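Local coordinates for endo alpha-1,4 polygalactosaminidase (Neosartorya fumigata, PDB 6OJ1), which cleaves alpha-1,4-linked galactosamine polymers internally, as an endo-acting glycoside hydrolase of family GH114 that disrupts microbial biofilms, at residues G107-L110 / E116-L119; Q201-E206 / A218-N223; G74-G79 / G141-D146. All blocks are in the same frame, centred on the assembly; numbering follows the deposited sequence.

Contact 1 (G107-L110 / E116-L119); sequences GHDL and EKWL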
loop_
_atom_site.group_PDB
_atom_site.type_symbol
_atom_site.label_atom_id
_atom_site.label_comp_id
_atom_site.label_asym_id
_atom_site.label_seq_id
_atom_site.Cartn_x
_atom_site.Cartn_y
_atom_site.Cartn_z
ATOM N N GLY A 107 14.071 -1.863 -14.864
ATOM C CA GLY A 107 13.907 -3.182 -15.458
ATOM C C GLY A 107 12.766 -3.236 -16.464
ATOM O O GLY A 107 12.536 -2.275 -17.206
ATOM N N HIS A 108 12.047 -4.358 -16.502
ATOM C CA HIS A 108 11.003 -4.601 -17.485
ATOM C C HIS A 108 9.729 -3.818 -17.145
ATOM O O HIS A 108 9.496 -3.417 -16.000
ATOM C CB HIS A 108 10.667 -6.095 -17.557
ATOM C CG HIS A 108 11.738 -6.940 -18.177
ATOM N ND1 HIS A 108 11.725 -8.316 -18.115
ATOM C CD2 HIS A 108 12.843 -6.608 -18.887
ATOM C CE1 HIS A 108 12.776 -8.796 -18.758
ATOM N NE2 HIS A 108 13.471 -7.779 -19.235
ATOM N N ASP A 109 8.887 -3.622 -18.163
ATOM C CA ASP A 109 7.578 -3.016 -17.935
ATOM C C ASP A 109 6.753 -3.872 -16.984
ATOM O O ASP A 109 6.844 -5.101 -16.987
ATOM C CB ASP A 109 6.801 -2.873 -19.243
ATOM C CG ASP A 109 7.515 -2.027 -20.262
ATOM O OD1 ASP A 109 8.380 -1.228 -19.866
ATOM O OD2 ASP A 109 7.203 -2.163 -21.464
ATOM N N LEU A 110 5.902 -3.218 -16.193
ATOM C CA LEU A 110 5.013 -3.976 -15.319
ATOM C C LEU A 110 3.979 -4.775 -16.117
ATOM O O LEU A 110 3.714 -5.937 -15.795
ATOM C CB LEU A 110 4.342 -3.055 -14.300
ATOM C CG LEU A 110 4.987 -3.126 -12.917
ATOM C CD1 LEU A 110 6.412 -2.581 -12.960
ATOM C CD2 LEU A 110 4.182 -2.393 -11.865
ATOM N N GLU A 116 5.441 2.320 -16.810
ATOM C CA GLU A 116 5.691 1.791 -15.477
ATOM C C GLU A 116 6.623 0.593 -15.582
ATOM O O GLU A 116 6.326 -0.362 -16.310
ATOM C CB GLU A 116 4.399 1.394 -14.760
ATOM C CG GLU A 116 4.617 1.288 -13.277
ATOM C CD GLU A 116 3.346 1.265 -12.462
ATOM O OE1 GLU A 116 3.464 1.202 -11.218
ATOM O OE2 GLU A 116 2.244 1.316 -13.048
ATOM N N LYS A 117 7.736 0.659 -14.852
ATOM C CA LYS A 117 8.815 -0.318 -14.938
ATOM C C LYS A 117 9.273 -0.750 -13.550
ATOM O O LYS A 117 9.274 0.037 -12.603
ATOM C CB LYS A 117 10.026 0.254 -15.694
ATOM C CG LYS A 117 9.772 0.602 -17.148
ATOM C CD LYS A 117 11.056 1.079 -17.808
ATOM C CE LYS A 117 10.801 1.569 -19.234
ATOM N NZ LYS A 117 10.474 0.442 -20.147
ATOM N N TRP A 118 9.714 -2.011 -13.450
ATOM C CA TRP A 118 10.289 -2.511 -12.210
ATOM C C TRP A 118 11.589 -1.775 -11.881
ATOM O O TRP A 118 12.367 -1.430 -12.771
ATOM C CB TRP A 118 10.530 -4.025 -12.326
ATOM C CG TRP A 118 9.243 -4.803 -12.352
ATOM C CD1 TRP A 118 8.668 -5.425 -13.433
ATOM C CD2 TRP A 118 8.348 -4.993 -11.255
ATOM N NE1 TRP A 118 7.476 -6.015 -13.060
ATOM C CE2 TRP A 118 7.259 -5.762 -11.727
ATOM C CE3 TRP A 118 8.365 -4.596 -9.907
ATOM C CZ2 TRP A 118 6.201 -6.144 -10.902
ATOM C CZ3 TRP A 118 7.305 -4.974 -9.087
ATOM C CH2 TRP A 118 6.235 -5.739 -9.592
ATOM N N LEU A 119 11.820 -1.527 -10.590
ATOM C CA LEU A 119 13.039 -0.868 -10.134
ATOM C C LEU A 119 14.038 -1.876 -9.586
ATOM O O LEU A 119 13.666 -2.889 -8.989
ATOM C CB LEU A 119 12.738 0.143 -9.036
ATOM C CG LEU A 119 11.911 1.336 -9.505
ATOM C CD1 LEU A 119 11.561 2.203 -8.298
ATOM C CD2 LEU A 119 12.687 2.097 -10.573
#

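Contact 2 (Q201-E206 / A218-N223); sequences QWSVNE and AVFPQN. With K (potassium ion), chain H.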
loop_
_atom_site.group_PDB
_atom_site.type_symbol
_atom_site.label_atom_id
_atom_site.label_comp_id
_atom_site.label_asym_id
_atom_site.label_seq_id
_atom_site.Cartn_x
_atom_site.Cartn_y
_atom_site.Cartn_z
ATOM N N GLN A 201 3.422 -2.193 10.604
ATOM C CA GLN A 201 2.252 -1.894 11.423
ATOM C C GLN A 201 0.957 -2.451 10.833
ATOM O O GLN A 201 -0.068 -2.456 11.529
ATOM C CB GLN A 201 2.108 -0.374 11.645
ATOM C CG GLN A 201 3.116 0.225 12.659
ATOM C CD GLN A 201 4.558 0.078 12.236
ATOM O OE1 GLN A 201 5.005 0.702 11.274
ATOM N NE2 GLN A 201 5.308 -0.733 12.966
ATOM N N TRP A 202 0.980 -2.917 9.587
ATOM C CA TRP A 202 -0.190 -3.521 8.954
ATOM C C TRP A 202 0.259 -4.265 7.707
ATOM O O TRP A 202 1.414 -4.178 7.278
ATOM C CB TRP A 202 -1.237 -2.471 8.553
ATOM C CG TRP A 202 -0.675 -1.417 7.632
ATOM C CD1 TRP A 202 -0.450 -1.524 6.282
ATOM C CD2 TRP A 202 -0.246 -0.101 8.002
ATOM N NE1 TRP A 202 0.084 -0.348 5.792
ATOM C CE2 TRP A 202 0.227 0.535 6.829
ATOM C CE3 TRP A 202 -0.210 0.602 9.214
ATOM C CZ2 TRP A 202 0.711 1.844 6.829
ATOM C CZ3 TRP A 202 0.278 1.902 9.212
ATOM C CH2 TRP A 202 0.735 2.504 8.033
ATOM N N SER A 203 -0.700 -4.958 7.103
ATOM C CA SER A 203 -0.645 -5.450 5.735
ATOM C C SER A 203 -1.670 -4.689 4.903
ATOM O O SER A 203 -2.783 -4.436 5.366
ATOM C CB SER A 203 -0.964 -6.954 5.696
ATOM O OG SER A 203 -1.287 -7.372 4.375
ATOM N N VAL A 204 -1.306 -4.308 3.685
ATOM C CA VAL A 204 -2.300 -3.970 2.669
ATOM C C VAL A 204 -2.354 -5.155 1.719
ATOM O O VAL A 204 -1.335 -5.516 1.113
ATOM C CB VAL A 204 -1.963 -2.671 1.914
ATOM C CG1 VAL A 204 -2.943 -2.488 0.747
ATOM C CG2 VAL A 204 -2.041 -1.447 2.842
ATOM N N ASN A 205 -3.526 -5.789 1.612
ATOM C CA ASN A 205 -3.691 -6.952 0.756
ATOM C C ASN A 205 -4.712 -6.684 -0.333
ATOM O O ASN A 205 -5.780 -6.116 -0.073
ATOM C CB ASN A 205 -4.143 -8.175 1.535
ATOM C CG ASN A 205 -4.497 -9.314 0.617
ATOM O OD1 ASN A 205 -5.650 -9.477 0.242
ATOM N ND2 ASN A 205 -3.487 -10.060 0.179
ATOM N N GLU A 206 -4.396 -7.127 -1.545
ATOM C CA GLU A 206 -5.367 -7.164 -2.634
ATOM C C GLU A 206 -5.748 -8.608 -2.939
ATOM O O GLU A 206 -4.877 -9.438 -3.213
ATOM C CB GLU A 206 -4.804 -6.502 -3.885
ATOM C CG GLU A 206 -4.618 -5.004 -3.740
ATOM C CD GLU A 206 -3.782 -4.447 -4.855
ATOM O OE1 GLU A 206 -2.629 -4.907 -5.015
ATOM O OE2 GLU A 206 -4.281 -3.562 -5.580
ATOM N N ALA A 218 -3.477 -13.543 7.440
ATOM C CA ALA A 218 -4.131 -13.545 8.742
ATOM C C ALA A 218 -3.149 -13.521 9.905
ATOM O O ALA A 218 -3.574 -13.279 11.039
ATOM C CB ALA A 218 -5.047 -14.765 8.865
ATOM N N VAL A 219 -1.857 -13.763 9.662
ATOM C CA VAL A 219 -0.867 -13.659 10.730
ATOM C C VAL A 219 -0.741 -12.226 11.248
ATOM O O VAL A 219 -0.322 -12.013 12.390
ATOM C CB VAL A 219 0.501 -14.214 10.248
ATOM C CG1 VAL A 219 1.049 -13.410 9.073
ATOM C CG2 VAL A 219 1.504 -14.237 11.382
ATOM N N PHE A 220 -1.129 -11.224 10.448
ATOM C CA PHE A 220 -1.063 -9.850 10.944
ATOM C C PHE A 220 -2.028 -9.640 12.101
ATOM O O PHE A 220 -1.578 -9.251 13.195
ATOM C CB PHE A 220 -1.277 -8.858 9.794
ATOM C CG PHE A 220 -0.047 -8.621 8.959
ATOM C CD1 PHE A 220 0.258 -9.465 7.896
ATOM C CD2 PHE A 220 0.822 -7.573 9.257
ATOM C CE1 PHE A 220 1.391 -9.263 7.130
ATOM C CE2 PHE A 220 1.965 -7.353 8.486
ATOM C CZ PHE A 220 2.251 -8.195 7.424
ATOM N N PRO A 221 -3.340 -9.881 11.958
ATOM C CA PRO A 221 -4.221 -9.706 13.124
ATOM C C PRO A 221 -3.939 -10.682 14.247
ATOM O O PRO A 221 -4.174 -10.344 15.413
ATOM C CB PRO A 221 -5.633 -9.888 12.537
ATOM C CG PRO A 221 -5.436 -10.585 11.246
ATOM C CD PRO A 221 -4.122 -10.126 10.728
ATOM N N GLN A 222 -3.427 -11.876 13.940
ATOM C CA GLN A 222 -2.985 -12.779 14.994
ATOM C C GLN A 222 -1.884 -12.154 15.839
ATOM O O GLN A 222 -1.705 -12.544 16.998
ATOM C CB GLN A 222 -2.525 -14.110 14.384
ATOM C CG GLN A 222 -3.667 -14.922 13.756
ATOM C CD GLN A 222 -3.199 -16.081 12.872
ATOM O OE1 GLN A 222 -2.002 -16.334 12.725
ATOM N NE2 GLN A 222 -4.157 -16.790 12.278
ATOM N N ASN A 223 -1.156 -11.178 15.292
ATOM C CA ASN A 223 -0.166 -10.414 16.040
ATOM C C ASN A 223 -0.618 -8.983 16.304
ATOM O O ASN A 223 0.221 -8.096 16.501
ATOM C CB ASN A 223 1.174 -10.432 15.311
ATOM C CG ASN A 223 1.819 -11.798 15.333
ATOM O OD1 ASN A 223 2.608 -12.107 16.225
ATOM N ND2 ASN A 223 1.467 -12.638 14.363
HETATM K K K H . -1.624 -3.997 -7.895
HETATM O O HOH W 1 -2.489 -1.509 -5.820
HETATM O O HOH W 2 -4.258 -3.667 -8.596
HETATM O O HOH W 3 -0.463 -1.228 -7.929
HETATM O O HOH W 4 0.326 -5.799 -8.642
HETATM O O HOH W 5 0.609 -3.895 -6.312
#

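Contact 3 (G74-G79 / G141-D146); sequences GLQRAG and GCDGVD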
loop_
_atom_site.group_PDB
_atom_site.type_symbol
_atom_site.label_atom_id
_atom_site.label_comp_id
_atom_site.label_asym_id
_atom_site.label_seq_id
_atom_site.Cartn_x
_atom_site.Cartn_y
_atom_site.Cartn_z
ATOM N N GLY A 74 -6.512 18.392 6.994
ATOM C CA GLY A 74 -7.962 18.448 7.140
ATOM C C GLY A 74 -8.548 17.126 7.604
ATOM O O GLY A 74 -9.475 17.099 8.421
ATOM N N LEU A 75 -8.016 16.015 7.083
ATOM C CA LEU A 75 -8.424 14.699 7.561
ATOM C C LEU A 75 -8.065 14.516 9.031
ATOM O O LEU A 75 -8.879 14.030 9.825
ATOM C CB LEU A 75 -7.781 13.610 6.699
ATOM C CG LEU A 75 -8.388 13.417 5.301
ATOM C CD1 LEU A 75 -7.481 12.555 4.440
ATOM C CD2 LEU A 75 -9.789 12.804 5.370
ATOM N N GLN A 76 -6.857 14.931 9.422
ATOM C CA GLN A 76 -6.430 14.758 10.807
ATOM C C GLN A 76 -7.211 15.666 11.756
ATOM O O GLN A 76 -7.493 15.279 12.899
ATOM C CB GLN A 76 -4.926 15.002 10.902
ATOM C CG GLN A 76 -4.125 13.964 10.092
ATOM C CD GLN A 76 -2.718 14.430 9.782
ATOM O OE1 GLN A 76 -2.440 15.629 9.768
ATOM N NE2 GLN A 76 -1.820 13.488 9.563
ATOM N N ARG A 77 -7.566 16.873 11.307
ATOM C CA ARG A 77 -8.444 17.728 12.102
ATOM C C ARG A 77 -9.790 17.058 12.359
ATOM O O ARG A 77 -10.416 17.301 13.398
ATOM C CB ARG A 77 -8.636 19.072 11.401
ATOM N N ALA A 78 -10.249 16.212 11.436
ATOM C CA ALA A 78 -11.484 15.455 11.619
ATOM C C ALA A 78 -11.281 14.169 12.411
ATOM O O ALA A 78 -12.218 13.371 12.497
ATOM C CB ALA A 78 -12.115 15.123 10.264
ATOM N N GLY A 79 -10.088 13.941 12.968
ATOM C CA GLY A 79 -9.828 12.767 13.775
ATOM C C GLY A 79 -9.359 11.545 13.016
ATOM O O GLY A 79 -9.292 10.459 13.602
ATOM N N GLY A 141 2.916 15.611 6.521
ATOM C CA GLY A 141 2.173 15.248 7.706
ATOM C C GLY A 141 1.574 13.862 7.683
ATOM O O GLY A 141 0.749 13.558 8.554
ATOM N N CYS A 142 1.969 13.014 6.720
ATOM C CA CYS A 142 1.472 11.645 6.643
ATOM C C CYS A 142 1.693 10.917 7.960
ATOM O O CYS A 142 2.765 11.009 8.561
ATOM C CB CYS A 142 2.176 10.880 5.522
ATOM S SG CYS A 142 2.005 11.630 3.886
ATOM N N ASP A 143 0.678 10.175 8.397
ATOM C CA ASP A 143 0.822 9.352 9.596
ATOM C C ASP A 143 1.576 8.074 9.302
ATOM O O ASP A 143 2.267 7.546 10.179
ATOM C CB ASP A 143 -0.549 9.017 10.182
ATOM C CG ASP A 143 -1.264 10.242 10.674
ATOM O OD1 ASP A 143 -0.793 10.835 11.674
ATOM O OD2 ASP A 143 -2.279 10.636 10.053
ATOM N N GLY A 144 1.462 7.577 8.079
ATOM C CA GLY A 144 2.122 6.347 7.689
ATOM C C GLY A 144 2.247 6.357 6.186
ATOM O O GLY A 144 1.737 7.251 5.509
ATOM N N VAL A 145 2.945 5.348 5.663
ATOM C CA VAL A 145 3.155 5.228 4.224
ATOM C C VAL A 145 2.822 3.807 3.786
ATOM O O VAL A 145 2.952 2.847 4.556
ATOM C CB VAL A 145 4.597 5.605 3.809
ATOM C CG1 VAL A 145 4.876 7.109 4.046
ATOM C CG2 VAL A 145 5.631 4.751 4.554
ATOM N N ASP A 146 2.411 3.685 2.518
ATOM C CA ASP A 146 1.954 2.429 1.915
ATOM C C ASP A 146 2.785 2.211 0.655
ATOM O O ASP A 146 2.383 2.630 -0.442
ATOM C CB ASP A 146 0.448 2.511 1.621
ATOM C CG ASP A 146 -0.086 1.319 0.837
ATOM O OD1 ASP A 146 0.571 0.258 0.783
ATOM O OD2 ASP A 146 -1.182 1.450 0.256
#

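Contact 1 (G107-L110 / E116-L119)
Leu110 lays its CD1 methyl over one face of the Trp118 indole, 3.4 Å from the centroid of the five-membered ring and only 4° off the ring normal, a CH-pi contact in which the two side chains cross at about a right angle. The other branch, CD2, turns to the Glu116 carboxylate and packs 3.7 Å from OE1, an oxygen that is hydrogen-bonded to Ser90. Asp109 and Lys117 form a non-hydrogen-bonded antiparallel pair whose side chains run alongside each other. The lysine chain stays extended until a bend at its last torsion (chi4 -70°) brings NZ to Asp109 OD1 at 2.7 Å, a salt bridge in which NZ approaches OD1 nearly along its C-O bond. Gly107 N bonds Trp118 O at 2.7 Å, and Trp118 N bonds His108 O, where the chain turns a corner. Leu110 N to Glu116 O follows at 2.9 Å. Loop residues Asp151, Asn155 and Asn157 also pack on Trp118, and His108 ND1 bonds Asp156. Strand 116-119 pairs on its other side with 90-92, making this the beta hairpin of a small three-stranded antiparallel sheet set apart from the main barrel sheet.

Contact 2 (Q201-E206 / A218-N223)
Strand 202-206 and the short, loosely formed helix 219-222 approach most closely at Trp202 and Phe220, whose CA atoms are 6.7 Å apart. The Phe220 ring lies against the strand, with Ser203 CB over its centre, 3.6 Å from the ring centroid and 12° off the normal, a CH-pi contact. Trp202 O meets the same ring obliquely, 3.4 Å from CE2, so the phenyl packs on the strand backbone as well as the serine. With Phe220 CG anti to the carbonyl carbon (chi1 -80°), the ring leaves the helix toward the strand, where Val227 of the next strand also packs on it. Within the same segment Asn223 ND2 reaches back to Val219 O at 2.7 Å, almost straight and within its own amide plane, which fixes the rotation of that amide. Trp202 CB leaves the strand away from the helix, and the indole meets Phe228 edge-to-face. At the far end of the strand Glu206 faces a potassium ion, OE1 at a long 3.2 Å. Five waters also lie round the ion, one of them at a long distance; two donate to OE2, which also bonds Tyr232. This is packing on a (beta/alpha)-barrel: a short helix of the crossover between parallel strands 202-206 and 227-231 lies against the strand it follows, while the strand's C-terminal end carries a hydrated ion site.

Contact 3 (G74-G79 / G141-D146)
Gln76 NE2 is held by two acceptors, giving one hydrogen bond to Gly141 O at 2.8 Å and another to Asp143 OD2 at 2.9 Å. The contact lies at the N-terminal end of the parallel barrel strands of this (beta/alpha)-barrel, where helix 69-77 ends and the turn after helix 124-140 leads into strand 144-148. Both helices finish in Schellman motifs with a glycine of positive phi, Gly79 in one and Gly141 in the other. Because the Gln76 chain is extended beyond CG, it spans the distance between backbones whose nearest CA atoms, those of Gln76 and Asp143, are 9.1 Å apart. Both acceptors lie within 9° of the amide plane, so the two N-H groups hold the amide's rotation. The side chains of Gln76 and Asp143 run toward each other across the contact, their amide and carboxylate planes 62° apart. Asp143 OD2 has a second donor, the backbone N of Val82 on strand 81-87, so this oxygen links the helix terminus to the neighbouring strand. Next to it, Cys142 turns away from Gln76 and forms a disulfide with Cys84, also on strand 81-87, a covalent link beside the polar one. Gln76 NE2 meets Asp143 OD2 from above the carboxylate plane and is also tilted, by 28°, from the carbonyl plane of Gly141.

In the fold
After strands 42-45 and 59-63, helix 69-77 opens contact 3, which closes only at 141-146 after a long excursion through strand 81-87, the small antiparallel sheet and helix 124-140. Contact 1 is nested inside that excursion and closes a five-residue hairpin loop on the other side of the chain's centre. Contact 2 follows in series, spanning the crossover from strand 202-206 to helix 219-222. Contacts 2 and 3 both reach the barrel sheet, strand 183-187 lying between their strands, and touch by side-chain packing: Trp202 CZ2 lies 3.3 Å from Val145 O and Val204 CG2 3.7 Å from Asp146 OD1. Contact 1 touches neither, its nearest atoms about 10 Å from contact 2.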